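Local structure of choline kinase (Cryptosporidium parvum, 3MES) at residues P196-R201 against T364-I369; E52-I57 against I73-I78. The protein probably phosphorylates choline, and perhaps ethanolamine, with ATP as the phosphate donor. All coordinates share one frame; numbering follows the deposited sequence.

Overall arrangement
Contact 1 and contact 2 lie in different parts of the molecule. Contact 1 (196-201 with 364-369) packs two helices in the largely helical lobe, its centre about 12 Å from the centre of the chain. Contact 2 (52-57 with 73-78) sets a helix against an outermost strand of the five-stranded antiparallel sheet, its centre about 29 Å from the centre of the chain. The centres of contacts 1 and 2 are about 39 Å apart, on opposite sides of the chain's centre. Contact 1 is plain packing away from the ligand sites, with the Ile366 side chain about 12 Å from the decamethonium ion. In contact 2 the Val75 side chain is about 14 Å from ADP, but Ile78 of the same strand touches it.

Contact 1: P196-R201 against T364-I369; sequences PILFKR and TLISHI
The Phe199 ring carries Leu198 CG on one face, 3.7 Å above the plane and over the ring centre. Ile366 reaches the same ring obliquely from the other helix, with its CD1 4.4 Å from Phe199 CE1. A second flat group lies within 196-201: the guanidinium of Arg201 has Ile197 CG1 over one face, offset toward the rim. Most of the touching is between Leu198 and Ile366, whose CA atoms are 7.3 Å apart. Leu198 CB meets Ile366 CG2 at 4.1 Å. Leu198 CD1 lies against the other branch, 4.1 Å from Ile366 CD1. Leu198 CG sits between its own backbone N and carbonyl carbon (chi1 70°). With this torsion CG lies over the Phe199 ring, while CD1 rests beside Ile366 CD1. The two side chains meet at a slant. All three touching residues are buried, and no hydrogen bond joins the two segments. The packing is small and wholly apolar. Around it, helix 235-239 touches both segments, through Glu236 at Phe199 and Ile239 at Ile366. Strand 290-293 contributes Asn292 and Phe293 against Leu198, and helix 391-411 packs on helix 364-376 through Tyr402, which touches Leu365 and Ile369. The contact thus joins the start of helix 198-214 to the start of helix 364-376.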
# COMPACT_ATOMS: atom_id res chain seq x y z
N PRO B 196 2.08 26.94 9.37
CA PRO B 196 1.37 25.85 10.04
C PRO B 196 0.08 26.37 10.67
O PRO B 196 0.01 27.54 11.05
CB PRO B 196 2.35 25.39 11.12
CG PRO B 196 3.27 26.55 11.33
CD PRO B 196 3.39 27.20 9.99
N ILE B 197 -0.92 25.50 10.79
CA ILE B 197 -2.23 25.92 11.27
C ILE B 197 -2.48 25.54 12.72
O ILE B 197 -3.44 26.00 13.33
CB ILE B 197 -3.34 25.31 10.39
CG1 ILE B 197 -4.66 26.04 10.62
CG2 ILE B 197 -3.46 23.82 10.66
CD1 ILE B 197 -5.74 25.65 9.64
N LEU B 198 -1.60 24.71 13.28
CA LEU B 198 -1.85 24.10 14.58
C LEU B 198 -2.22 25.09 15.68
O LEU B 198 -3.14 24.84 16.46
CB LEU B 198 -0.68 23.21 15.01
CG LEU B 198 0.65 23.86 15.40
CD1 LEU B 198 1.54 22.84 16.09
CD2 LEU B 198 1.35 24.46 14.19
N PHE B 199 -1.50 26.21 15.75
CA PHE B 199 -1.76 27.21 16.78
C PHE B 199 -2.96 28.09 16.45
O PHE B 199 -3.85 28.26 17.27
CB PHE B 199 -0.51 28.05 17.03
CG PHE B 199 0.68 27.25 17.46
CD1 PHE B 199 0.66 26.52 18.64
CD2 PHE B 199 1.83 27.22 16.68
CE1 PHE B 199 1.75 25.78 19.03
CE2 PHE B 199 2.93 26.49 17.08
CZ PHE B 199 2.89 25.76 18.25
N LYS B 200 -2.97 28.65 15.25
CA LYS B 200 -4.08 29.48 14.81
C LYS B 200 -5.40 28.77 15.07
O LYS B 200 -6.31 29.33 15.68
CB LYS B 200 -3.97 29.79 13.31
CG LYS B 200 -2.65 30.43 12.91
CD LYS B 200 -2.61 30.66 11.41
CE LYS B 200 -1.22 31.09 10.96
NZ LYS B 200 -1.17 31.34 9.50
N ARG B 201 -5.50 27.53 14.60
CA ARG B 201 -6.72 26.75 14.74
C ARG B 201 -7.12 26.58 16.20
O ARG B 201 -8.29 26.71 16.55
CB ARG B 201 -6.55 25.38 14.06
CG ARG B 201 -7.73 24.44 14.22
CD ARG B 201 -7.67 23.32 13.20
NE ARG B 201 -7.93 23.82 11.85
CZ ARG B 201 -7.77 23.10 10.74
NH1 ARG B 201 -7.34 21.85 10.82
NH2 ARG B 201 -8.03 23.63 9.56
N THR B 364 1.30 15.07 20.16
CA THR B 364 0.12 14.34 20.60
C THR B 364 -0.79 15.23 21.43
O THR B 364 -2.02 15.07 21.44
CB THR B 364 0.48 13.08 21.42
OG1 THR B 364 1.24 13.45 22.57
CG2 THR B 364 1.27 12.09 20.58
N LEU B 365 -0.18 16.18 22.14
CA LEU B 365 -0.93 17.09 22.99
C LEU B 365 -1.73 18.08 22.13
O LEU B 365 -2.83 18.49 22.50
CB LEU B 365 0.01 17.85 23.94
CG LEU B 365 0.95 17.00 24.80
CD1 LEU B 365 1.88 17.89 25.60
CD2 LEU B 365 0.17 16.07 25.73
N ILE B 366 -1.17 18.45 20.99
CA ILE B 366 -1.86 19.34 20.06
C ILE B 366 -3.18 18.72 19.63
O ILE B 366 -4.19 19.41 19.51
CB ILE B 366 -1.00 19.65 18.82
CG1 ILE B 366 0.30 20.35 19.23
CG2 ILE B 366 -1.77 20.51 17.83
CD1 ILE B 366 0.09 21.74 19.79
N SER B 367 -3.17 17.41 19.42
CA SER B 367 -4.36 16.67 18.98
C SER B 367 -5.45 16.63 20.05
O SER B 367 -6.62 16.91 19.76
CB SER B 367 -3.97 15.25 18.57
OG SER B 367 -5.11 14.48 18.22
N HIS B 368 -5.07 16.29 21.28
CA HIS B 368 -6.02 16.21 22.39
C HIS B 368 -6.68 17.55 22.68
O HIS B 368 -7.86 17.61 23.02
CB HIS B 368 -5.35 15.68 23.66
CG HIS B 368 -4.96 14.24 23.58
ND1 HIS B 368 -5.83 13.25 23.19
CD2 HIS B 368 -3.80 13.61 23.88
CE1 HIS B 368 -5.22 12.08 23.23
NE2 HIS B 368 -3.98 12.27 23.65
N ILE B 369 -5.91 18.62 22.58
CA ILE B 369 -6.43 19.95 22.86
C ILE B 369 -7.31 20.46 21.72
O ILE B 369 -8.38 21.01 21.94
CB ILE B 369 -5.31 20.96 23.15
CG1 ILE B 369 -4.89 20.87 24.62
CG2 ILE B 369 -5.76 22.37 22.81
CD1 ILE B 369 -3.81 21.87 25.01

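Contact 2: E52-I57 against I73-I78; sequences EIIIGI and IEVKQI
Ile55 faces strand 73-78 and divides its contacts between Ile73 and Val75. Its CB carries two branches that go to different residues. The CG2 branch, anti to the backbone N, ends 3.7 Å from Ile73 CD1. The CG1 branch lies beside the backbone N (chi1 -61°), and this turns it toward Val75, with Ile55 CG1 3.8 Å from Val75 CG2. At the tip, Ile55 CD1 comes within 4.3 Å of Ile73 CG2 and equally within 4.3 Å of Val75 CG2. The Ile55 and Ile73 side chains run past each other in opposite directions, whereas Ile55 crosses Val75 at an angle. Val75 CG2 also has Ile54 CG2 at 4.2 Å, so one methyl touches two successive residues of the helix. Ile73 and Val75 both point from the strand toward the helix, while Glu74 between them points away. The axes of segments 52-57 and 73-78 approach to 9.2 Å, with 123° between their N-to-C directions. Phe107 touches Ile54, so the helix reaches past edge strand 73-78 to strand 104-109. Within the sheet, strand 73-78 pairs with strand 85-91 through backbone hydrogen bonds such as Lys76 with Val88. Across the contact every touching group is aliphatic and no hydrogen bond forms. Helix and strand are therefore held by burial of apolar surface and van der Waals contact, not by directional polar bonds.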
# COMPACT_ATOMS: atom_id res chain seq x y z
N GLU B 52 -35.79 13.31 -8.18
CA GLU B 52 -35.85 13.52 -9.63
C GLU B 52 -34.90 14.63 -10.06
O GLU B 52 -34.35 14.60 -11.16
CB GLU B 52 -37.28 13.84 -10.07
CG GLU B 52 -37.62 13.33 -11.46
CD GLU B 52 -37.61 11.81 -11.54
OE1 GLU B 52 -37.04 11.26 -12.50
OE2 GLU B 52 -38.18 11.17 -10.62
N ILE B 53 -34.71 15.61 -9.18
CA ILE B 53 -33.84 16.75 -9.47
C ILE B 53 -32.37 16.35 -9.40
O ILE B 53 -31.53 16.88 -10.13
CB ILE B 53 -34.10 17.92 -8.51
CG1 ILE B 53 -35.38 18.65 -8.90
CG2 ILE B 53 -32.92 18.88 -8.51
CD1 ILE B 53 -35.76 19.78 -7.95
N ILE B 54 -32.06 15.41 -8.51
CA ILE B 54 -30.71 14.89 -8.39
C ILE B 54 -30.40 13.98 -9.58
O ILE B 54 -29.29 13.98 -10.11
CB ILE B 54 -30.52 14.11 -7.08
CG1 ILE B 54 -30.68 15.05 -5.88
CG2 ILE B 54 -29.16 13.43 -7.05
CD1 ILE B 54 -30.70 14.34 -4.55
N ILE B 55 -31.40 13.21 -9.99
CA ILE B 55 -31.26 12.29 -11.11
C ILE B 55 -31.14 13.03 -12.44
O ILE B 55 -30.36 12.64 -13.31
CB ILE B 55 -32.44 11.30 -11.16
CG1 ILE B 55 -32.48 10.46 -9.88
CG2 ILE B 55 -32.33 10.40 -12.39
CD1 ILE B 55 -33.48 9.33 -9.91
N GLY B 56 -31.89 14.12 -12.59
CA GLY B 56 -31.77 14.96 -13.77
C GLY B 56 -30.38 15.58 -13.85
O GLY B 56 -29.77 15.61 -14.91
N ILE B 57 -29.90 16.08 -12.72
CA ILE B 57 -28.58 16.69 -12.65
C ILE B 57 -27.47 15.68 -12.96
O ILE B 57 -26.46 16.02 -13.57
CB ILE B 57 -28.33 17.32 -11.27
CG1 ILE B 57 -29.18 18.58 -11.10
CG2 ILE B 57 -26.84 17.64 -11.08
CD1 ILE B 57 -29.11 19.20 -9.72
N ILE B 73 -31.72 4.01 -11.83
CA ILE B 73 -30.93 4.86 -10.94
C ILE B 73 -31.56 4.92 -9.56
O ILE B 73 -32.76 5.14 -9.42
CB ILE B 73 -30.82 6.29 -11.49
CG1 ILE B 73 -30.31 6.26 -12.94
CG2 ILE B 73 -29.91 7.13 -10.61
CD1 ILE B 73 -30.29 7.62 -13.60
N GLU B 74 -30.75 4.71 -8.53
CA GLU B 74 -31.24 4.80 -7.16
C GLU B 74 -30.49 5.86 -6.36
O GLU B 74 -29.27 5.84 -6.27
CB GLU B 74 -31.14 3.45 -6.44
CG GLU B 74 -29.77 3.17 -5.86
CD GLU B 74 -29.84 2.44 -4.54
OE1 GLU B 74 -30.96 2.21 -4.04
OE2 GLU B 74 -28.77 2.09 -3.99
N VAL B 75 -31.24 6.80 -5.80
CA VAL B 75 -30.68 7.81 -4.91
C VAL B 75 -30.93 7.41 -3.46
O VAL B 75 -32.08 7.24 -3.05
CB VAL B 75 -31.31 9.19 -5.15
CG1 VAL B 75 -30.88 10.16 -4.06
CG2 VAL B 75 -30.94 9.71 -6.52
N LYS B 76 -29.87 7.26 -2.69
CA LYS B 76 -30.02 6.88 -1.29
C LYS B 76 -29.19 7.80 -0.40
O LYS B 76 -27.96 7.80 -0.46
CB LYS B 76 -29.65 5.41 -1.08
CG LYS B 76 -28.44 5.17 -0.20
CD LYS B 76 -28.85 5.16 1.27
CE LYS B 76 -27.64 4.93 2.19
NZ LYS B 76 -27.15 3.53 2.13
N GLN B 77 -29.87 8.60 0.42
CA GLN B 77 -29.19 9.55 1.29
C GLN B 77 -28.52 8.88 2.47
O GLN B 77 -29.12 8.03 3.14
CB GLN B 77 -30.18 10.62 1.78
CG GLN B 77 -29.55 11.64 2.71
CD GLN B 77 -30.44 12.84 2.95
OE1 GLN B 77 -31.64 12.79 2.67
NE2 GLN B 77 -29.87 13.91 3.47
N ILE B 78 -27.27 9.25 2.73
CA ILE B 78 -26.55 8.76 3.89
C ILE B 78 -26.42 9.89 4.90
O ILE B 78 -26.29 11.05 4.52
CB ILE B 78 -25.14 8.25 3.52
CG1 ILE B 78 -24.31 9.37 2.90
CG2 ILE B 78 -25.24 7.08 2.55
CD1 ILE B 78 -22.91 8.94 2.51